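Local coordinates for amide synthase (Vibrio cholerae, PDB 1L5A), which is a nonribosomal peptide synthetase condensation enzyme of vibriobactin biosynthesis that probably forms amide bonds, at residues Tyr132-Gln146 with Phe339-Leu351. Numbering follows the deposited sequence.
Sequences YGMMLFEQRLSQHYQ and FESPHFADCQTEL
Met135 turns CG between its backbone N and carbonyl carbon (chi1 89°) and bends again at chi2, a course that sets SD over the face of Phe339, 4.4 Å from the ring centroid, in a Met-aromatic contact. Phe339 lies near the start of the loop that crosses from strand 333-337 of one sheet to the edge strand 348-356 of the other, and here this loop packs along helix 131-150 in the condensation-domain fold. The Tyr132 ring meets Phe339 obliquely, Tyr132 CE1 lying 3.6 Å from Phe339 CZ. Further along, Pro342 lays CB and CG against the backbone and CB of Glu138, whose carboxylate touches Leu351 CD1 and hydrogen-bonds through OE2 to His25 on strand 22-30. Near the other end, Phe344 points its edge at the face of Tyr145 in an offset edge-to-face pair, planes at 63°, while its CZ packs 3.7 Å from Leu141 CD2. Leu29 and Leu38 also touch Phe344. Waters fill in the polar seam: one links Glu138 OE1, Gln139 NE2 and Glu340 O, and another joins Gln146 OE1 to Ala345 N. The direct hydrogen bond runs from Ser142 OG to a lone pair of His343 O, in the carbonyl plane, at 2.8 Å.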
loop_
_atom_site.group_PDB
_atom_site.type_symbol
_atom_site.label_atom_id
_atom_site.label_comp_id
_atom_site.label_asym_id
_atom_site.label_seq_id
_atom_site.Cartn_x
_atom_site.Cartn_y
_atom_site.Cartn_z
ATOM N N TYR A 132 -1.088 -19.870 15.143
ATOM C CA TYR A 132 -2.015 -18.754 15.059
ATOM C C TYR A 132 -3.370 -19.261 14.523
ATOM O O TYR A 132 -4.438 -18.848 15.007
ATOM C CB TYR A 132 -1.413 -17.645 14.169
ATOM C CG TYR A 132 -2.078 -16.292 14.311
ATOM C CD1 TYR A 132 -1.558 -15.323 15.178
ATOM C CD2 TYR A 132 -3.229 -15.973 13.578
ATOM C CE1 TYR A 132 -2.175 -14.052 15.314
ATOM C CE2 TYR A 132 -3.840 -14.728 13.702
ATOM C CZ TYR A 132 -3.310 -13.768 14.572
ATOM O OH TYR A 132 -3.916 -12.530 14.690
ATOM N N GLY A 133 -3.330 -20.158 13.539
ATOM C CA GLY A 133 -4.575 -20.700 13.017
ATOM C C GLY A 133 -5.367 -21.407 14.130
ATOM O O GLY A 133 -6.599 -21.254 14.252
ATOM N N MET A 134 -4.643 -22.162 14.959
ATOM C CA MET A 134 -5.236 -22.890 16.049
ATOM C C MET A 134 -5.961 -21.948 17.000
ATOM O O MET A 134 -7.134 -22.175 17.348
ATOM C CB MET A 134 -4.164 -23.673 16.807
ATOM C CG MET A 134 -4.724 -24.687 17.802
ATOM S SD MET A 134 -5.752 -26.019 17.054
ATOM C CE MET A 134 -7.171 -25.631 17.643
ATOM N N MET A 135 -5.290 -20.883 17.426
ATOM C CA MET A 135 -5.969 -19.979 18.336
ATOM C C MET A 135 -7.147 -19.299 17.647
ATOM O O MET A 135 -8.172 -19.077 18.293
ATOM C CB MET A 135 -4.989 -18.976 18.972
ATOM C CG MET A 135 -4.747 -17.699 18.263
ATOM S SD MET A 135 -6.065 -16.475 18.455
ATOM C CE MET A 135 -5.563 -15.465 17.049
ATOM N N LEU A 136 -7.027 -18.996 16.352
ATOM C CA LEU A 136 -8.145 -18.395 15.631
ATOM C C LEU A 136 -9.320 -19.360 15.723
ATOM O O LEU A 136 -10.447 -18.949 15.961
ATOM C CB LEU A 136 -7.816 -18.153 14.158
ATOM C CG LEU A 136 -6.983 -16.925 13.779
ATOM C CD1 LEU A 136 -6.762 -16.913 12.277
ATOM C CD2 LEU A 136 -7.692 -15.639 14.216
ATOM N N PHE A 137 -9.049 -20.648 15.537
ATOM C CA PHE A 137 -10.091 -21.665 15.626
ATOM C C PHE A 137 -10.712 -21.665 17.033
ATOM O O PHE A 137 -11.915 -21.864 17.195
ATOM C CB PHE A 137 -9.502 -23.050 15.330
ATOM C CG PHE A 137 -10.330 -24.191 15.859
ATOM C CD1 PHE A 137 -11.387 -24.717 15.112
ATOM C CD2 PHE A 137 -10.047 -24.756 17.107
ATOM C CE1 PHE A 137 -12.150 -25.798 15.601
ATOM C CE2 PHE A 137 -10.805 -25.843 17.609
ATOM C CZ PHE A 137 -11.861 -26.369 16.854
ATOM N N GLU A 138 -9.889 -21.438 18.048
ATOM C CA GLU A 138 -10.377 -21.456 19.420
ATOM C C GLU A 138 -11.228 -20.258 19.745
ATOM O O GLU A 138 -12.282 -20.392 20.353
ATOM C CB GLU A 138 -9.194 -21.581 20.401
ATOM C CG GLU A 138 -8.382 -22.866 20.141
ATOM C CD GLU A 138 -7.121 -22.972 20.965
ATOM O OE1 GLU A 138 -6.525 -21.915 21.276
ATOM O OE2 GLU A 138 -6.714 -24.119 21.281
ATOM N N GLN A 139 -10.776 -19.086 19.330
ATOM C CA GLN A 139 -11.523 -17.870 19.587
ATOM C C GLN A 139 -12.870 -17.905 18.852
ATOM O O GLN A 139 -13.904 -17.489 19.390
ATOM C CB GLN A 139 -10.690 -16.653 19.167
ATOM C CG GLN A 139 -9.416 -16.430 20.007
ATOM C CD GLN A 139 -9.703 -16.362 21.508
ATOM O OE1 GLN A 139 -10.539 -15.575 21.956
ATOM N NE2 GLN A 139 -9.015 -17.198 22.288
ATOM N N ARG A 140 -12.865 -18.422 17.632
ATOM C CA ARG A 140 -14.094 -18.521 16.869
ATOM C C ARG A 140 -15.056 -19.474 17.617
ATOM O O ARG A 140 -16.245 -19.188 17.769
ATOM C CB ARG A 140 -13.784 -19.046 15.469
ATOM C CG ARG A 140 -14.941 -18.937 14.493
ATOM C CD ARG A 140 -15.533 -17.545 14.500
ATOM N NE ARG A 140 -16.634 -17.432 13.553
ATOM C CZ ARG A 140 -17.570 -16.485 13.583
ATOM N NH1 ARG A 140 -17.553 -15.551 14.515
ATOM N NH2 ARG A 140 -18.538 -16.491 12.684
ATOM N N LEU A 141 -14.542 -20.594 18.110
ATOM C CA LEU A 141 -15.398 -21.526 18.827
ATOM C C LEU A 141 -16.040 -20.769 19.976
ATOM O O LEU A 141 -17.241 -20.884 20.232
ATOM C CB LEU A 141 -14.585 -22.696 19.356
ATOM C CG LEU A 141 -15.315 -23.584 20.348
ATOM C CD1 LEU A 141 -16.439 -24.353 19.638
ATOM C CD2 LEU A 141 -14.295 -24.548 20.977
ATOM N N SER A 142 -15.219 -19.995 20.667
ATOM C CA SER A 142 -15.684 -19.182 21.769
ATOM C C SER A 142 -16.808 -18.247 21.288
ATOM O O SER A 142 -17.891 -18.203 21.870
ATOM C CB SER A 142 -14.524 -18.336 22.285
ATOM O OG SER A 142 -14.917 -17.558 23.393
ATOM N N GLN A 143 -16.539 -17.501 20.218
ATOM C CA GLN A 143 -17.507 -16.564 19.685
ATOM C C GLN A 143 -18.850 -17.192 19.364
ATOM O O GLN A 143 -19.898 -16.686 19.781
ATOM C CB GLN A 143 -16.951 -15.872 18.445
ATOM C CG GLN A 143 -15.680 -15.132 18.719
ATOM C CD GLN A 143 -15.098 -14.456 17.485
ATOM O OE1 GLN A 143 -15.234 -14.942 16.357
ATOM N NE2 GLN A 143 -14.422 -13.332 17.704
ATOM N N HIS A 144 -18.839 -18.291 18.630
ATOM C CA HIS A 144 -20.100 -18.917 18.303
ATOM C C HIS A 144 -20.837 -19.384 19.548
ATOM O O HIS A 144 -22.060 -19.230 19.631
ATOM C CB HIS A 144 -19.900 -20.080 17.341
ATOM C CG HIS A 144 -19.774 -19.667 15.908
ATOM N ND1 HIS A 144 -20.711 -18.871 15.280
ATOM C CD2 HIS A 144 -18.863 -19.994 14.960
ATOM C CE1 HIS A 144 -20.386 -18.732 14.007
ATOM N NE2 HIS A 144 -19.270 -19.404 13.786
ATOM N N TYR A 145 -20.115 -19.927 20.530
ATOM C CA TYR A 145 -20.785 -20.385 21.751
ATOM C C TYR A 145 -21.484 -19.221 22.458
ATOM O O TYR A 145 -22.646 -19.327 22.850
ATOM C CB TYR A 145 -19.804 -21.045 22.732
ATOM C CG TYR A 145 -20.490 -21.597 23.972
ATOM C CD1 TYR A 145 -21.217 -22.785 23.919
ATOM C CD2 TYR A 145 -20.459 -20.899 25.190
ATOM C CE1 TYR A 145 -21.899 -23.269 25.043
ATOM C CE2 TYR A 145 -21.142 -21.370 26.322
ATOM C CZ TYR A 145 -21.861 -22.560 26.238
ATOM O OH TYR A 145 -22.543 -23.049 27.335
ATOM N N GLN A 146 -20.777 -18.113 22.623
ATOM C CA GLN A 146 -21.352 -16.961 23.295
ATOM C C GLN A 146 -22.582 -16.458 22.559
ATOM O O GLN A 146 -23.554 -16.068 23.187
ATOM C CB GLN A 146 -20.315 -15.843 23.397
ATOM C CG GLN A 146 -20.802 -14.542 24.025
ATOM C CD GLN A 146 -21.494 -14.744 25.361
ATOM O OE1 GLN A 146 -21.041 -15.522 26.204
ATOM N NE2 GLN A 146 -22.596 -14.031 25.564
ATOM N N PHE A 339 -1.318 -15.682 23.572
ATOM C CA PHE A 339 -2.769 -15.882 23.580
ATOM C C PHE A 339 -3.390 -16.695 24.713
ATOM O O PHE A 339 -2.871 -17.741 25.098
ATOM C CB PHE A 339 -3.157 -16.475 22.240
ATOM C CG PHE A 339 -2.693 -15.654 21.075
ATOM C CD1 PHE A 339 -2.029 -16.250 20.006
ATOM C CD2 PHE A 339 -2.957 -14.282 21.031
ATOM C CE1 PHE A 339 -1.643 -15.498 18.909
ATOM C CE2 PHE A 339 -2.575 -13.515 19.938
ATOM C CZ PHE A 339 -1.917 -14.123 18.870
ATOM N N GLU A 340 -4.508 -16.203 25.239
ATOM C CA GLU A 340 -5.218 -16.874 26.329
ATOM C C GLU A 340 -6.046 -18.021 25.776
ATOM O O GLU A 340 -6.397 -18.025 24.600
ATOM C CB GLU A 340 -6.183 -15.914 27.031
ATOM C CG GLU A 340 -5.610 -14.566 27.421
ATOM C CD GLU A 340 -6.680 -13.619 27.942
ATOM O OE1 GLU A 340 -7.251 -13.891 29.025
ATOM O OE2 GLU A 340 -6.958 -12.606 27.263
ATOM N N SER A 341 -6.372 -18.988 26.621
ATOM C CA SER A 341 -7.198 -20.094 26.171
ATOM C C SER A 341 -8.610 -19.521 25.911
ATOM O O SER A 341 -8.997 -18.496 26.484
ATOM C CB SER A 341 -7.222 -21.190 27.236
ATOM O OG SER A 341 -7.747 -20.693 28.450
ATOM N N PRO A 342 -9.391 -20.162 25.030
ATOM C CA PRO A 342 -10.739 -19.648 24.741
ATOM C C PRO A 342 -11.672 -19.651 25.958
ATOM O O PRO A 342 -11.658 -20.590 26.758
ATOM C CB PRO A 342 -11.220 -20.575 23.631
ATOM C CG PRO A 342 -10.583 -21.904 24.009
ATOM C CD PRO A 342 -9.178 -21.491 24.424
ATOM N N HIS A 343 -12.486 -18.610 26.102
ATOM C CA HIS A 343 -13.405 -18.542 27.236
ATOM C C HIS A 343 -14.852 -18.998 26.960
ATOM O O HIS A 343 -15.351 -18.897 25.843
ATOM C CB HIS A 343 -13.424 -17.123 27.822
ATOM C CG HIS A 343 -14.405 -16.953 28.946
ATOM N ND1 HIS A 343 -15.715 -16.571 28.743
ATOM C CD2 HIS A 343 -14.288 -17.188 30.276
ATOM C CE1 HIS A 343 -16.360 -16.578 29.895
ATOM N NE2 HIS A 343 -15.517 -16.950 30.842
ATOM N N PHE A 344 -15.506 -19.515 27.994
ATOM C CA PHE A 344 -16.898 -19.955 27.910
ATOM C C PHE A 344 -17.614 -19.582 29.214
ATOM O O PHE A 344 -17.189 -19.987 30.307
ATOM C CB PHE A 344 -16.996 -21.461 27.702
ATOM C CG PHE A 344 -16.299 -21.949 26.475
ATOM C CD1 PHE A 344 -14.919 -22.145 26.473
ATOM C CD2 PHE A 344 -17.022 -22.182 25.295
ATOM C CE1 PHE A 344 -14.260 -22.563 25.317
ATOM C CE2 PHE A 344 -16.378 -22.601 24.124
ATOM C CZ PHE A 344 -14.992 -22.791 24.134
ATOM N N ALA A 345 -18.691 -18.808 29.092
ATOM C CA ALA A 345 -19.477 -18.360 30.241
ATOM C C ALA A 345 -19.538 -19.351 31.395
ATOM O O ALA A 345 -19.850 -20.529 31.211
ATOM C CB ALA A 345 -20.890 -18.017 29.803
ATOM N N ASP A 346 -19.237 -18.854 32.587
ATOM C CA ASP A 346 -19.271 -19.656 33.799
ATOM C C ASP A 346 -18.406 -20.913 33.766
ATOM O O ASP A 346 -18.763 -21.922 34.369
ATOM C CB ASP A 346 -20.727 -20.029 34.127
ATOM C CG ASP A 346 -21.653 -18.819 34.117
ATOM O OD1 ASP A 346 -21.306 -17.791 34.735
ATOM O OD2 ASP A 346 -22.731 -18.891 33.487
ATOM N N CYS A 347 -17.271 -20.863 33.069
ATOM C CA CYS A 347 -16.380 -22.030 33.022
ATOM C C CYS A 347 -14.902 -21.688 33.093
ATOM O O CYS A 347 -14.481 -20.562 32.816
ATOM C CB CYS A 347 -16.607 -22.855 31.753
ATOM S SG CYS A 347 -18.273 -23.492 31.498
ATOM N N GLN A 348 -14.115 -22.678 33.485
ATOM C CA GLN A 348 -12.667 -22.524 33.517
ATOM C C GLN A 348 -12.206 -23.354 32.332
ATOM O O GLN A 348 -12.762 -24.410 32.059
ATOM C CB GLN A 348 -12.053 -23.098 34.792
ATOM C CG GLN A 348 -12.556 -22.460 36.069
ATOM C CD GLN A 348 -12.687 -20.958 35.950
ATOM O OE1 GLN A 348 -11.733 -20.269 35.577
ATOM N NE2 GLN A 348 -13.875 -20.436 36.270
ATOM N N THR A 349 -11.198 -22.870 31.628
ATOM C CA THR A 349 -10.671 -23.584 30.480
ATOM C C THR A 349 -9.222 -23.999 30.723
ATOM O O THR A 349 -8.357 -23.183 31.038
ATOM C CB THR A 349 -10.757 -22.696 29.217
ATOM O OG1 THR A 349 -12.137 -22.482 28.893
ATOM C CG2 THR A 349 -10.041 -23.340 28.027
ATOM N N GLU A 350 -8.963 -25.285 30.594
ATOM C CA GLU A 350 -7.615 -25.796 30.759
ATOM C C GLU A 350 -7.223 -26.276 29.358
ATOM O O GLU A 350 -7.806 -27.222 28.813
ATOM C CB GLU A 350 -7.609 -26.945 31.782
ATOM C CG GLU A 350 -6.310 -27.751 31.864
ATOM C CD GLU A 350 -6.426 -28.954 32.807
ATOM O OE1 GLU A 350 -6.510 -28.738 34.040
ATOM O OE2 GLU A 350 -6.447 -30.111 32.314
ATOM N N LEU A 351 -6.258 -25.593 28.758
ATOM C CA LEU A 351 -5.806 -25.947 27.419
ATOM C C LEU A 351 -4.570 -26.824 27.509
ATOM O O LEU A 351 -3.700 -26.597 28.350
ATOM C CB LEU A 351 -5.489 -24.669 26.645
ATOM C CG LEU A 351 -5.244 -24.738 25.138
ATOM C CD1 LEU A 351 -5.398 -23.326 24.547
ATOM C CD2 LEU A 351 -3.876 -25.331 24.854
HETATM O O HOH W 1 -7.408 -19.230 21.965
HETATM O O HOH W 2 -12.023 -16.222 24.488
HETATM O O HOH W 3 -9.417 -16.089 25.107
HETATM O O HOH W 4 -19.777 -18.046 26.867
#